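Local structure of pectate lyase (Bacillus, 3VMW) at residues Ile66-His71 against Ser100-Ile105; Gly96-Asn101 against Ala122-Asp127. The protein probably cleaves pectate, the polygalacturonate of plant cell walls, as a secreted lyase of polysaccharide lyase family 1. All coordinates share one frame; numbering follows the deposited sequence.

Interaction 1 (Ile66-His71 against Ser100-Ile105); sequences IDVKNH and SNAHNI. With SO4 (sulfate ion), chain F.
The aliphatic run of Lys69 lies alongside Ser100, with CE 3.3 Å from Ser100 OG and CG 4.0 Å from Ser100 CB. The lysine chain leaves with CG anti to the backbone N (chi1 179°) and bends at chi3 (-70°), which carries NZ past the serine to a sulfate ion, probably from the crystallisation liquor, whose O2 is 2.9 Å from Lys69 NZ. Replacing Lys69 by alanine would probably uncover one flank of Ser100 and cost the sulfate the charged bond from NZ. The serine hydroxyl donates a hydrogen bond to a water; the link from that water on to Asp67 OD1 is modelled unusually short and is doubtful in detail. A second water joins Asn70 N to Ser100 O. Between the backbones, Ser100 N donates to Val68 O over 3.0 Å. On the inner side, Val68 CG1 meets the methyl of Ala102 at 4.1 Å and, more loosely, Ile105 CD1. Val68 centres an inverse gamma turn where strand 66-68 gives way to loop, at the edge of the parallel beta-helix characteristic of pectate lyases.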
# COMPACT_ATOMS: atom_id res chain seq x y z
N ILE A 66 -2.87 -6.10 14.60
CA ILE A 66 -2.89 -7.49 14.21
C ILE A 66 -1.48 -7.87 13.76
O ILE A 66 -0.96 -7.35 12.75
CB ILE A 66 -3.92 -7.75 13.12
CG1 ILE A 66 -5.32 -7.32 13.62
CG2 ILE A 66 -3.88 -9.24 12.72
CD1 ILE A 66 -5.92 -8.20 14.79
N ASP A 67 -0.84 -8.75 14.54
CA ASP A 67 0.62 -8.95 14.49
C ASP A 67 0.92 -10.16 13.60
O ASP A 67 0.96 -11.30 14.08
CB ASP A 67 1.11 -9.18 15.94
CG ASP A 67 2.59 -8.79 16.19
OD1 ASP A 67 3.26 -8.30 15.28
OD2 ASP A 67 3.07 -9.03 17.34
N VAL A 68 1.15 -9.92 12.32
CA VAL A 68 1.56 -11.00 11.41
C VAL A 68 3.07 -11.14 11.48
O VAL A 68 3.82 -10.55 10.68
CB VAL A 68 1.08 -10.77 9.93
CG1 VAL A 68 1.50 -11.93 9.03
CG2 VAL A 68 -0.45 -10.59 9.89
N LYS A 69 3.51 -11.91 12.48
CA LYS A 69 4.91 -11.99 12.84
C LYS A 69 5.08 -13.34 13.45
O LYS A 69 4.18 -13.83 14.13
CB LYS A 69 5.25 -10.93 13.91
CG LYS A 69 6.71 -10.95 14.39
CD LYS A 69 6.94 -9.99 15.59
CE LYS A 69 6.83 -8.50 15.19
NZ LYS A 69 7.34 -7.65 16.35
N ASN A 70 6.23 -13.95 13.22
CA ASN A 70 6.54 -15.23 13.87
C ASN A 70 6.49 -15.04 15.39
O ASN A 70 7.00 -14.04 15.91
CB ASN A 70 7.93 -15.69 13.43
CG ASN A 70 8.28 -17.09 13.94
OD1 ASN A 70 8.43 -17.29 15.14
ND2 ASN A 70 8.43 -18.04 13.02
N HIS A 71 5.94 -16.01 16.09
CA HIS A 71 5.74 -15.90 17.53
C HIS A 71 7.05 -15.73 18.31
O HIS A 71 7.07 -15.11 19.38
CB HIS A 71 4.96 -17.11 18.08
CG HIS A 71 5.79 -18.34 18.29
ND1 HIS A 71 6.16 -19.18 17.24
CD2 HIS A 71 6.34 -18.87 19.41
CE1 HIS A 71 6.88 -20.18 17.72
NE2 HIS A 71 7.01 -20.01 19.03
N SER A 100 5.57 -8.39 9.69
CA SER A 100 7.00 -8.33 10.05
C SER A 100 7.69 -9.60 9.60
O SER A 100 7.37 -10.71 10.09
CB SER A 100 7.23 -8.21 11.58
OG SER A 100 6.41 -7.22 12.15
N ASN A 101 8.64 -9.44 8.70
CA ASN A 101 9.37 -10.57 8.13
C ASN A 101 8.38 -11.62 7.66
O ASN A 101 8.56 -12.83 7.92
CB ASN A 101 10.40 -11.14 9.12
CG ASN A 101 11.47 -11.94 8.43
OD1 ASN A 101 11.48 -12.02 7.21
ND2 ASN A 101 12.38 -12.55 9.19
N ALA A 102 7.34 -11.15 6.97
CA ALA A 102 6.24 -12.00 6.51
C ALA A 102 6.40 -12.20 5.00
O ALA A 102 6.62 -11.25 4.25
CB ALA A 102 4.90 -11.34 6.81
N HIS A 103 6.33 -13.46 4.58
CA HIS A 103 6.62 -13.83 3.20
C HIS A 103 5.43 -14.59 2.60
O HIS A 103 4.85 -15.48 3.23
CB HIS A 103 7.89 -14.69 3.15
CG HIS A 103 9.13 -13.93 3.51
ND1 HIS A 103 9.37 -13.45 4.78
CD2 HIS A 103 10.18 -13.54 2.75
CE1 HIS A 103 10.53 -12.81 4.80
NE2 HIS A 103 11.05 -12.86 3.58
N ASN A 104 5.07 -14.20 1.38
CA ASN A 104 3.96 -14.84 0.68
C ASN A 104 2.65 -14.62 1.42
O ASN A 104 2.06 -15.56 1.95
CB ASN A 104 4.21 -16.34 0.49
CG ASN A 104 3.23 -16.95 -0.50
OD1 ASN A 104 2.66 -16.24 -1.33
ND2 ASN A 104 3.01 -18.28 -0.41
N ILE A 105 2.19 -13.37 1.39
CA ILE A 105 1.06 -12.92 2.17
C ILE A 105 0.10 -12.21 1.24
O ILE A 105 0.53 -11.38 0.43
CB ILE A 105 1.48 -11.86 3.26
CG1 ILE A 105 2.74 -12.30 4.03
CG2 ILE A 105 0.26 -11.55 4.16
CD1 ILE A 105 2.54 -13.55 4.99
S SO4 F . 10.57 -8.72 18.09
O1 SO4 F . 11.40 -7.51 18.02
O2 SO4 F . 9.90 -8.95 16.83
O3 SO4 F . 11.54 -9.77 18.36
O4 SO4 F . 9.58 -8.60 19.16
O HOH W 1 3.92 -7.63 13.07
O HOH W 2 8.19 -12.79 11.69

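Interaction 2 (Gly96-Asn101 against Ala122-Asp127)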
# COMPACT_ATOMS: atom_id res chain seq x y z
N GLY A 96 -5.05 -1.81 12.79
CA GLY A 96 -4.40 -2.15 11.54
C GLY A 96 -3.63 -3.45 11.61
O GLY A 96 -3.57 -4.11 12.65
N ILE A 97 -3.03 -3.82 10.49
CA ILE A 97 -2.29 -5.07 10.37
C ILE A 97 -0.82 -4.74 10.21
O ILE A 97 -0.47 -3.81 9.45
CB ILE A 97 -2.77 -5.84 9.13
CG1 ILE A 97 -4.26 -6.16 9.29
CG2 ILE A 97 -1.90 -7.07 8.89
CD1 ILE A 97 -4.85 -6.93 8.09
N ARG A 98 0.04 -5.47 10.91
CA ARG A 98 1.50 -5.32 10.69
C ARG A 98 2.11 -6.61 10.15
O ARG A 98 1.95 -7.68 10.76
CB ARG A 98 2.24 -4.90 11.97
CG ARG A 98 3.75 -4.59 11.68
CD ARG A 98 4.45 -4.02 12.92
NE ARG A 98 4.36 -4.97 14.02
CZ ARG A 98 4.65 -4.69 15.28
NH1 ARG A 98 4.53 -5.63 16.22
NH2 ARG A 98 5.06 -3.47 15.61
N LEU A 99 2.79 -6.53 9.00
CA LEU A 99 3.57 -7.66 8.49
C LEU A 99 5.03 -7.47 8.87
O LEU A 99 5.65 -6.49 8.42
CB LEU A 99 3.48 -7.78 6.96
CG LEU A 99 2.11 -7.75 6.26
CD1 LEU A 99 2.20 -8.30 4.82
CD2 LEU A 99 1.11 -8.47 7.01
N SER A 100 5.57 -8.39 9.69
CA SER A 100 7.00 -8.33 10.05
C SER A 100 7.69 -9.60 9.60
O SER A 100 7.37 -10.71 10.09
CB SER A 100 7.23 -8.21 11.58
OG SER A 100 6.41 -7.22 12.15
N ASN A 101 8.64 -9.44 8.70
CA ASN A 101 9.37 -10.57 8.13
C ASN A 101 8.38 -11.62 7.66
O ASN A 101 8.56 -12.83 7.92
CB ASN A 101 10.40 -11.14 9.12
CG ASN A 101 11.47 -11.94 8.43
OD1 ASN A 101 11.48 -12.02 7.21
ND2 ASN A 101 12.38 -12.55 9.19
N ALA A 122 -2.92 1.48 8.53
CA ALA A 122 -3.84 0.39 8.18
C ALA A 122 -3.09 -0.89 7.84
O ALA A 122 -3.43 -1.94 8.35
CB ALA A 122 -4.79 0.80 7.02
N ILE A 123 -2.08 -0.80 6.99
CA ILE A 123 -1.19 -1.95 6.77
C ILE A 123 0.26 -1.51 6.72
O ILE A 123 0.64 -0.66 5.91
CB ILE A 123 -1.48 -2.70 5.45
CG1 ILE A 123 -2.95 -3.23 5.39
CG2 ILE A 123 -0.49 -3.88 5.29
CD1 ILE A 123 -3.25 -3.88 4.00
N GLU A 124 1.06 -2.06 7.62
CA GLU A 124 2.49 -1.70 7.72
C GLU A 124 3.24 -2.93 7.24
O GLU A 124 3.05 -4.02 7.79
CB GLU A 124 2.86 -1.48 9.20
CG GLU A 124 4.31 -1.08 9.44
CD GLU A 124 4.53 0.41 9.12
OE1 GLU A 124 3.70 1.25 9.52
OE2 GLU A 124 5.52 0.73 8.46
N VAL A 125 4.12 -2.76 6.25
CA VAL A 125 4.86 -3.90 5.68
C VAL A 125 6.34 -3.66 5.99
O VAL A 125 6.93 -2.74 5.45
CB VAL A 125 4.67 -3.99 4.16
CG1 VAL A 125 5.32 -5.26 3.63
CG2 VAL A 125 3.13 -4.00 3.77
N THR A 126 6.93 -4.46 6.88
CA THR A 126 8.22 -4.09 7.46
C THR A 126 9.11 -5.32 7.75
O THR A 126 8.75 -6.45 7.43
CB THR A 126 8.05 -3.16 8.72
OG1 THR A 126 9.33 -2.64 9.09
CG2 THR A 126 7.44 -3.91 9.95
N ASP A 127 10.30 -5.07 8.31
CA ASP A 127 11.24 -6.11 8.69
C ASP A 127 11.47 -7.17 7.61
O ASP A 127 11.41 -8.36 7.89
CB ASP A 127 10.77 -6.78 10.01
CG ASP A 127 10.64 -5.77 11.16
OD1 ASP A 127 11.46 -4.82 11.20
OD2 ASP A 127 9.73 -5.92 11.99
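Five backbone hydrogen bonds tie Gly96-Asn101 to Ala122-Asp127, and their donors come from each segment in turn. Ile97 N reaches Ala122 O, Glu124 N returns to Ile97 O, and Leu99 N meets Glu124 O at 2.8 Å. Thr126 N then binds Leu99 O, and the longer Asn101 N to Thr126 O bond, 3.3 Å, closes the ladder as both segments leave their strands. CA-H...O contacts supplement it, with Ile123 CA 3.3 Å from Ile97 O. The strand axes run 4.8 Å apart and only 8° from parallel, the in-register stacking of successive coils in a parallel beta-helix. Apolar packing follows from that register: Ile97, Leu99, Ile123 and Val125 share the inward face, where Ile107, Ile112, Val132 and Ile134 from other strands meet them. On the other face Arg98 CG lies 4.1 Å from Glu124 CB, but the two side chains then part. With its chain bent at chi3 (59°), Arg98 carries its guanidinium to salt bridges with Glu119 and Asp67, whereas Glu124 has a long, weak ion pair with Lys159. Beyond the C-terminal ends of the two strands Asp127 packs against carbon atoms, its OD2 3.4 Å from Ser100 CB and its backbone O 3.2 Å from Asn101 CB, while Asn101 ND2 is hydrogen-bonded to Lys74 O.

In the fold
Strand 97-103 serves both contacts, pairing with 66-68 on one flank and with 123-126 on the other, so three neighbouring strands of the beta-helix are joined, with Ser100 and Asn101 common to both contacts. Both contacts are largely buried, but interaction 2 lies nearer the chain's centre and covers more than twice the area, 479 against 204 Å². It is a regular backbone ladder, whereas interaction 1, taken where its strand is ending, has one direct backbone bond, supplemented by water and by the lysine chain lying along Ser100. Arg98 bonds its backbone to Ile66 and Val68, and Leu99 packs on Val68 and Ile105, linking the two inner apolar faces.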